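Local coordinates for protein spectinomycin phosphotransferase (PDB 3I1A) that probably transfers a phosphate group to the antibiotic spectinomycin, using a protein-kinase-like fold that binds nucleotide and magnesium, at residues 9-14 / 49-54; 61-66 / 94-99. All coordinates share one frame; numbering follows the deposited sequence. Where two conformers were deposited one is given.

Interaction 1. Residues 9-14 / 49-54; sequences QQLIEL and YFIKLK
Leu-11 of helix 10-19 packs on Ile-51 and Leu-53 of strand 48-55, setting the N-terminal helix against the five-stranded antiparallel sheet of the kinase-like nucleotide-binding lobe. The strand alternates. Ile-51 and Leu-53 project toward the helix, whereas Phe-50 and Lys-52, both seen to bind ADP in this protein, belong to the other face. One strand therefore serves a hydrophobic layer and the nucleotide site at once. Leu-11, the residue with the most surface buried, comes nearest through CD2, 4.0 Å from Ile-51 CG2 and, more loosely, 4.5 Å from Leu-53 CD2, spanning two successive inward-facing residues; Leu-11 CD1 also lies close, 4.3 Å from Ile-51 CG2. Leu-11 and Ile-51 run past one another in opposite directions and meet along their flanks. The backbones stay well apart, with 8.9 Å between Leu-11 CA and Ile-51 CA, and the contact is purely apolar. Tyr-40 of the adjacent strand 38-43 touches both leucines, and Ile-97 of strand 95-101, on the other side of strand 48-55, touches Ile-51 and Leu-53, extending the apolar layer across three strands. The branching of Ile-51 decides which of its methyls meets the helix: with chi1 at -49°, CG1 stands beside the backbone N while CG2, anti to that N, is the atom that meets Leu-11 CD2.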
ATOM      1  N   GLN A   9       8.091  29.793   0.402  0.75 29.62           N
ATOM      2  CA  GLN A   9       8.192  30.752   1.490  0.75 27.96           C
ATOM      3  C   GLN A   9       6.842  31.173   2.060  0.75 27.17           C
ATOM      4  O   GLN A   9       6.762  31.722   3.155  0.75 27.18           O
ATOM      5  CB  GLN A   9       9.009  31.960   1.032  0.75 29.94           C
ATOM      6  CG  GLN A   9      10.387  31.547   0.542  0.75 32.34           C
ATOM      7  CD  GLN A   9      11.084  30.610   1.515  0.75 33.32           C
ATOM      8  OE1 GLN A   9      12.007  29.887   1.146  0.75 34.21           O
ATOM      9  NE2 GLN A   9      10.646  30.624   2.768  0.75 34.25           N
ATOM     10  N   GLN A  10       5.768  30.902   1.325  1.00 26.64           N
ATOM     11  CA  GLN A  10       4.435  31.220   1.822  1.00 23.69           C
ATOM     12  C   GLN A  10       4.107  30.241   2.947  1.00 22.76           C
ATOM     13  O   GLN A  10       3.203  30.478   3.732  1.00 21.32           O
ATOM     14  CB  GLN A  10       3.394  31.121   0.701  1.00 23.91           C
ATOM     15  CG  GLN A  10       3.272  32.411  -0.089  1.00 22.87           C
ATOM     16  CD  GLN A  10       2.276  32.324  -1.222  1.00 18.20           C
ATOM     17  OE1 GLN A  10       2.576  31.764  -2.284  1.00 20.15           O
ATOM     18  NE2 GLN A  10       1.090  32.884  -1.014  1.00 19.15           N
ATOM     19  N   LEU A  11       4.851  29.139   3.015  1.00 23.61           N
ATOM     20  CA  LEU A  11       4.630  28.153   4.075  1.00 25.20           C
ATOM     21  C   LEU A  11       5.028  28.687   5.418  1.00 26.34           C
ATOM     22  O   LEU A  11       4.516  28.237   6.451  1.00 26.84           O
ATOM     23  CB  LEU A  11       5.425  26.864   3.831  1.00 24.37           C
ATOM     24  CG  LEU A  11       4.721  25.771   3.038  1.00 23.75           C
ATOM     25  CD1 LEU A  11       5.675  24.611   2.916  1.00 21.87           C
ATOM     26  CD2 LEU A  11       3.433  25.312   3.740  1.00 21.88           C
ATOM     27  N   ILE A  12       5.968  29.621   5.427  1.00 26.50           N
ATOM     28  CA  ILE A  12       6.394  30.178   6.688  1.00 28.00           C
ATOM     29  C   ILE A  12       5.186  30.812   7.328  1.00 26.48           C
ATOM     30  O   ILE A  12       4.856  30.485   8.465  1.00 24.83           O
ATOM     31  CB  ILE A  12       7.510  31.221   6.529  1.00 30.36           C
ATOM     32  CG1 ILE A  12       8.770  30.543   5.982  1.00 31.04           C
ATOM     33  CG2 ILE A  12       7.804  31.875   7.879  1.00 30.22           C
ATOM     34  CD1 ILE A  12       9.904  31.507   5.704  1.00 33.38           C
ATOM     35  N   GLU A  13       4.506  31.693   6.593  1.00 24.48           N
ATOM     36  CA  GLU A  13       3.319  32.343   7.137  1.00 24.23           C
ATOM     37  C   GLU A  13       2.239  31.346   7.512  1.00 21.21           C
ATOM     38  O   GLU A  13       1.650  31.446   8.576  1.00 21.75           O
ATOM     39  CB  GLU A  13       2.712  33.347   6.138  1.00 28.43           C
ATOM     40  CG  GLU A  13       1.333  33.911   6.589  1.00 34.10           C
ATOM     41  CD  GLU A  13       0.689  34.887   5.581  1.00 37.41           C
ATOM     42  OE1 GLU A  13       1.318  35.925   5.256  1.00 39.30           O
ATOM     43  OE2 GLU A  13      -0.456  34.628   5.123  1.00 38.58           O
ATOM     44  N   LEU A  14       1.951  30.396   6.625  1.00 20.51           N
ATOM     45  CA  LEU A  14       0.902  29.422   6.903  1.00 19.00           C
ATOM     46  C   LEU A  14       1.175  28.510   8.101  1.00 17.66           C
ATOM     47  O   LEU A  14       0.262  28.203   8.887  1.00 17.24           O
ATOM     48  CB  LEU A  14       0.631  28.580   5.656  1.00 20.08           C
ATOM     49  CG  LEU A  14       0.048  29.423   4.517  1.00 22.06           C
ATOM     50  CD1 LEU A  14       0.128  28.662   3.201  1.00 24.40           C
ATOM     51  CD2 LEU A  14      -1.380  29.778   4.847  1.00 23.00           C
ATOM     52  N   TYR A  49      10.178  19.542   9.366  1.00 29.61           N
ATOM     53  CA  TYR A  49       8.831  19.098   9.028  1.00 27.18           C
ATOM     54  C   TYR A  49       8.634  18.738   7.558  1.00 24.43           C
ATOM     55  O   TYR A  49       9.250  19.333   6.660  1.00 24.85           O
ATOM     56  CB  TYR A  49       7.820  20.192   9.384  1.00 27.24           C
ATOM     57  CG  TYR A  49       7.745  20.512  10.856  1.00 26.08           C
ATOM     58  CD1 TYR A  49       6.874  19.826  11.695  1.00 26.93           C
ATOM     59  CD2 TYR A  49       8.537  21.505  11.400  1.00 28.02           C
ATOM     60  CE1 TYR A  49       6.791  20.132  13.054  1.00 28.39           C
ATOM     61  CE2 TYR A  49       8.465  21.822  12.755  1.00 28.70           C
ATOM     62  CZ  TYR A  49       7.593  21.133  13.571  1.00 28.64           C
ATOM     63  OH  TYR A  49       7.535  21.453  14.910  1.00 29.30           O
ATOM     64  N   PHE A  50       7.764  17.765   7.336  1.00 22.85           N
ATOM     65  CA  PHE A  50       7.406  17.318   5.989  1.00 21.70           C
ATOM     66  C   PHE A  50       5.978  17.801   5.770  1.00 20.17           C
ATOM     67  O   PHE A  50       5.034  17.404   6.486  1.00 17.29           O
ATOM     68  CB  PHE A  50       7.490  15.789   5.899  1.00 22.47           C
ATOM     69  CG  PHE A  50       7.059  15.226   4.581  1.00 23.66           C
ATOM     70  CD1 PHE A  50       5.787  14.692   4.424  1.00 23.61           C
ATOM     71  CD2 PHE A  50       7.934  15.218   3.482  1.00 23.32           C
ATOM     72  CE1 PHE A  50       5.380  14.152   3.195  1.00 25.72           C
ATOM     73  CE2 PHE A  50       7.536  14.684   2.253  1.00 24.01           C
ATOM     74  CZ  PHE A  50       6.262  14.151   2.108  1.00 24.92           C
ATOM     75  N   ILE A  51       5.822  18.682   4.788  1.00 19.18           N
ATOM     76  CA  ILE A  51       4.512  19.255   4.504  1.00 20.66           C
ATOM     77  C   ILE A  51       3.943  18.781   3.182  1.00 20.96           C
ATOM     78  O   ILE A  51       4.653  18.737   2.172  1.00 22.61           O
ATOM     79  CB  ILE A  51       4.595  20.801   4.481  1.00 19.82           C
ATOM     80  CG1 ILE A  51       5.331  21.306   5.733  1.00 20.53           C
ATOM     81  CG2 ILE A  51       3.204  21.395   4.373  1.00 21.01           C
ATOM     82  CD1 ILE A  51       4.704  20.938   7.036  1.00 18.94           C
ATOM     83  N   LYS A  52       2.659  18.431   3.197  1.00 19.11           N
ATOM     84  CA  LYS A  52       1.963  17.978   1.994  1.00 19.32           C
ATOM     85  C   LYS A  52       0.776  18.886   1.691  1.00 19.66           C
ATOM     86  O   LYS A  52      -0.075  19.138   2.556  1.00 18.94           O
ATOM     87  CB  LYS A  52       1.467  16.553   2.171  1.00 19.38           C
ATOM     88  N   LEU A  53       0.733  19.403   0.466  1.00 19.69           N
ATOM     89  CA  LEU A  53      -0.373  20.240   0.047  1.00 19.05           C
ATOM     90  C   LEU A  53      -1.157  19.458  -1.008  1.00 19.93           C
ATOM     91  O   LEU A  53      -0.572  18.874  -1.921  1.00 20.71           O
ATOM     92  CB  LEU A  53       0.133  21.549  -0.575  1.00 19.22           C
ATOM     93  CG  LEU A  53       1.136  22.371   0.221  1.00 20.02           C
ATOM     94  CD1 LEU A  53       1.496  23.667  -0.547  1.00 22.39           C
ATOM     95  CD2 LEU A  53       0.545  22.692   1.569  1.00 19.64           C
ATOM     96  N   LYS A  54      -2.469  19.445  -0.864  1.00 20.17           N
ATOM     97  CA  LYS A  54      -3.351  18.776  -1.813  1.00 23.14           C
ATOM     98  C   LYS A  54      -4.484  19.719  -2.193  1.00 23.36           C
ATOM     99  O   LYS A  54      -5.125  20.312  -1.340  1.00 23.51           O
ATOM    100  CB  LYS A  54      -3.959  17.517  -1.199  1.00 27.10           C
ATOM    101  CG  LYS A  54      -2.945  16.446  -0.833  1.00 31.61           C
ATOM    102  CD  LYS A  54      -3.645  15.168  -0.391  1.00 33.34           C
ATOM    103  CE  LYS A  54      -4.450  14.566  -1.537  1.00 35.49           C
ATOM    104  NZ  LYS A  54      -5.141  13.304  -1.145  1.00 37.75           N
TER

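Interaction 2. Residues 61-66 / 94-99; sequences INLSII and HFKIIA
In the nucleotide-binding lobe, helix 61-71 probably corresponds to the C-helix of protein kinases, and its Leu-63 meets Ile-98 and Lys-96 of strand 95-101. Leu-63 and Ile-98 reach toward each other tip to tip. Ile-98 CD1 fits into the fork of the leucine, 3.4 Å from Leu-63 CD1 and 3.4 Å from Leu-63 CD2, both closer than normal methyl packing. Folding of the isoleucine at chi2, -77°, helps place its terminal methyl there. Lys-96 passes Leu-63 in the opposite direction and contributes the aliphatic part of its chain, Lys-96 CD lying 4.1 Å from Leu-63 CD1. A bend at chi4 (66°) turns its amine aside, and NZ is hydrogen-bonded to the carbonyl oxygen of His-58, with a weaker bond to that of Gly-56. The lysine thus joins an apolar contact while its charged end is held by the loop leading into the helix. Phe-89 touches both Leu-63 and Ile-98. Strand 95-101 pairs with strand 48-55 and presents Ile-98 beside the ADP-binding Lys-52, while the intervening Ile-97 packs against helix 10-19.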
ATOM      1  N   ILE A  61     -10.157  10.300   2.023  1.00 26.37           N
ATOM      2  CA  ILE A  61     -10.377   9.122   2.856  1.00 24.03           C
ATOM      3  C   ILE A  61      -9.192   8.900   3.804  1.00 23.53           C
ATOM      4  O   ILE A  61      -9.391   8.500   4.951  1.00 22.01           O
ATOM      5  CB  ILE A  61     -10.664   7.857   1.993  1.00 23.90           C
ATOM      6  CG1 ILE A  61     -11.074   6.695   2.901  1.00 24.56           C
ATOM      7  CG2 ILE A  61      -9.445   7.493   1.158  1.00 26.11           C
ATOM      8  CD1 ILE A  61     -12.314   6.955   3.698  1.00 24.04           C
ATOM      9  N   ASN A  62      -7.973   9.171   3.339  1.00 23.26           N
ATOM     10  CA  ASN A  62      -6.797   9.004   4.190  1.00 24.51           C
ATOM     11  C   ASN A  62      -6.959   9.768   5.499  1.00 24.04           C
ATOM     12  O   ASN A  62      -6.738   9.214   6.569  1.00 24.55           O
ATOM     13  CB  ASN A  62      -5.533   9.483   3.471  1.00 24.96           C
ATOM     14  CG  ASN A  62      -4.363   9.718   4.419  1.00 31.74           C
ATOM     15  OD1 ASN A  62      -4.083  10.858   4.800  1.00 32.75           O
ATOM     16  ND2 ASN A  62      -3.678   8.644   4.804  1.00 29.68           N
ATOM     17  N   LEU A  63      -7.369  11.027   5.418  1.00 24.08           N
ATOM     18  CA  LEU A  63      -7.505  11.837   6.622  1.00 23.74           C
ATOM     19  C   LEU A  63      -8.635  11.365   7.519  1.00 21.95           C
ATOM     20  O   LEU A  63      -8.524  11.410   8.737  1.00 23.92           O
ATOM     21  CB  LEU A  63      -7.669  13.318   6.248  1.00 26.45           C
ATOM     22  CG  LEU A  63      -6.431  13.861   5.508  1.00 27.59           C
ATOM     23  CD1 LEU A  63      -6.732  15.235   4.929  1.00 30.56           C
ATOM     24  CD2 LEU A  63      -5.249  13.933   6.458  1.00 29.70           C
ATOM     25  N   SER A  64      -9.728  10.914   6.917  0.50 22.03           N
ATOM     26  CA  SER A  64     -10.860  10.418   7.697  0.50 20.49           C
ATOM     27  C   SER A  64     -10.458   9.176   8.485  0.50 19.72           C
ATOM     28  O   SER A  64     -10.774   9.042   9.664  0.50 19.39           O
ATOM     29  CB  SER A  64     -12.025  10.060   6.778  0.50 21.41           C
ATOM     30  OG  SER A  64     -13.115   9.549   7.529  0.50 23.63           O
ATOM     31  N   ILE A  65      -9.757   8.263   7.824  1.00 19.21           N
ATOM     32  CA  ILE A  65      -9.342   7.035   8.490  1.00 18.53           C
ATOM     33  C   ILE A  65      -8.242   7.270   9.517  1.00 19.32           C
ATOM     34  O   ILE A  65      -8.273   6.663  10.574  1.00 18.37           O
ATOM     35  CB  ILE A  65      -8.920   5.980   7.454  1.00 18.02           C
ATOM     36  CG1 ILE A  65     -10.156   5.580   6.646  1.00 17.53           C
ATOM     37  CG2 ILE A  65      -8.326   4.751   8.140  1.00 17.82           C
ATOM     38  CD1 ILE A  65     -11.324   5.087   7.509  1.00 14.87           C
ATOM     39  N   ILE A  66      -7.300   8.158   9.203  1.00 20.40           N
ATOM     40  CA  ILE A  66      -6.203   8.483  10.113  1.00 20.43           C
ATOM     41  C   ILE A  66      -6.814   9.062  11.381  1.00 20.57           C
ATOM     42  O   ILE A  66      -6.382   8.733  12.487  1.00 20.46           O
ATOM     43  CB  ILE A  66      -5.233   9.539   9.489  1.00 21.45           C
ATOM     44  CG1 ILE A  66      -4.411   8.903   8.364  1.00 22.18           C
ATOM     45  CG2 ILE A  66      -4.308  10.113  10.556  1.00 23.87           C
ATOM     46  CD1 ILE A  66      -3.580   7.728   8.806  1.00 24.18           C
ATOM     47  N   HIS A  94      -8.760  26.780  -1.389  1.00 26.08           N
ATOM     48  CA  HIS A  94      -8.725  25.859  -2.509  1.00 25.60           C
ATOM     49  C   HIS A  94      -7.770  24.682  -2.364  1.00 24.79           C
ATOM     50  O   HIS A  94      -7.614  23.905  -3.294  1.00 25.02           O
ATOM     51  CB  HIS A  94      -8.419  26.635  -3.788  1.00 26.43           C
ATOM     52  CG  HIS A  94      -7.219  27.512  -3.680  1.00 27.22           C
ATOM     53  ND1 HIS A  94      -7.030  28.382  -2.626  1.00 30.76           N
ATOM     54  CD2 HIS A  94      -6.134  27.637  -4.475  1.00 27.88           C
ATOM     55  CE1 HIS A  94      -5.872  29.003  -2.777  1.00 30.31           C
ATOM     56  NE2 HIS A  94      -5.310  28.569  -3.892  1.00 29.33           N
ATOM     57  N   PHE A  95      -7.129  24.548  -1.206  1.00 22.07           N
ATOM     58  CA  PHE A  95      -6.233  23.427  -0.985  1.00 22.39           C
ATOM     59  C   PHE A  95      -6.102  23.150   0.504  1.00 20.96           C
ATOM     60  O   PHE A  95      -6.556  23.940   1.339  1.00 21.36           O
ATOM     61  CB  PHE A  95      -4.864  23.658  -1.640  1.00 21.50           C
ATOM     62  CG  PHE A  95      -4.056  24.767  -1.024  1.00 22.60           C
ATOM     63  CD1 PHE A  95      -3.136  24.500  -0.011  1.00 22.14           C
ATOM     64  CD2 PHE A  95      -4.216  26.078  -1.457  1.00 25.08           C
ATOM     65  CE1 PHE A  95      -2.386  25.530   0.564  1.00 22.23           C
ATOM     66  CE2 PHE A  95      -3.467  27.120  -0.885  1.00 25.88           C
ATOM     67  CZ  PHE A  95      -2.555  26.836   0.126  1.00 25.02           C
ATOM     68  N   LYS A  96      -5.512  22.003   0.807  1.00 20.16           N
ATOM     69  CA  LYS A  96      -5.305  21.527   2.171  1.00 19.39           C
ATOM     70  C   LYS A  96      -3.822  21.450   2.502  1.00 17.97           C
ATOM     71  O   LYS A  96      -3.011  21.188   1.619  1.00 16.50           O
ATOM     72  CB  LYS A  96      -5.826  20.097   2.301  1.00 20.18           C
ATOM     73  CG  LYS A  96      -7.312  19.884   2.228  1.00 25.56           C
ATOM     74  CD  LYS A  96      -7.590  18.382   2.484  1.00 25.73           C
ATOM     75  CE  LYS A  96      -9.068  18.037   2.351  1.00 27.76           C
ATOM     76  NZ  LYS A  96      -9.513  18.218   0.941  1.00 26.90           N
ATOM     77  N   ILE A  97      -3.481  21.662   3.779  1.00 17.20           N
ATOM     78  CA  ILE A  97      -2.091  21.531   4.252  1.00 16.86           C
ATOM     79  C   ILE A  97      -2.114  20.366   5.238  1.00 16.06           C
ATOM     80  O   ILE A  97      -2.979  20.326   6.105  1.00 16.03           O
ATOM     81  CB  ILE A  97      -1.608  22.752   5.094  1.00 15.10           C
ATOM     82  CG1 ILE A  97      -1.523  24.014   4.243  1.00 18.08           C
ATOM     83  CG2 ILE A  97      -0.208  22.479   5.675  1.00 16.02           C
ATOM     84  CD1 ILE A  97      -0.964  25.233   5.021  1.00 19.80           C
ATOM     85  N   ILE A  98      -1.184  19.425   5.105  1.00 15.57           N
ATOM     86  CA  ILE A  98      -1.081  18.300   6.056  1.00 15.54           C
ATOM     87  C   ILE A  98       0.350  18.361   6.500  1.00 15.39           C
ATOM     88  O   ILE A  98       1.264  18.201   5.680  1.00 15.74           O
ATOM     89  CB  ILE A  98      -1.258  16.901   5.417  1.00 17.78           C
ATOM     90  CG1 ILE A  98      -2.476  16.854   4.494  1.00 21.23           C
ATOM     91  CG2 ILE A  98      -1.449  15.878   6.538  1.00 18.46           C
ATOM     92  CD1 ILE A  98      -3.766  16.770   5.202  1.00 25.63           C
ATOM     93  N   ALA A  99       0.574  18.588   7.791  1.00 15.68           N
ATOM     94  CA  ALA A  99       1.940  18.692   8.283  1.00 17.06           C
ATOM     95  C   ALA A  99       2.349  17.478   9.120  1.00 17.78           C
ATOM     96  O   ALA A  99       1.566  16.984   9.932  1.00 17.63           O
ATOM     97  CB  ALA A  99       2.081  19.969   9.103  1.00 16.68           C
TER

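How the interactions relate
Both contacts are buried and belong to one sheet, with their centres about 14 Å apart. Interaction 1 covers the face turned to helix 10-19, interaction 2 the face turned to helix 61-71, so the two helices flank the sheet. Strands 48-55 and 95-101 are antiparallel neighbours: Lys-52 O lies 2.8 Å from Ile-98 N and Lys-54 O 2.8 Å from Lys-96 N, both probable hydrogen bonds. On the helix 10-19 side, Ile-51 CD1 also packs 3.5 Å from Ala-99 CB. Chemistry differs by face: 9-14/49-54 is wholly aliphatic, whereas 61-66/94-99 is tighter and includes a lysine chain. Phe-50 and Lys-52 lie on the strand of interaction 1 but the face of interaction 2.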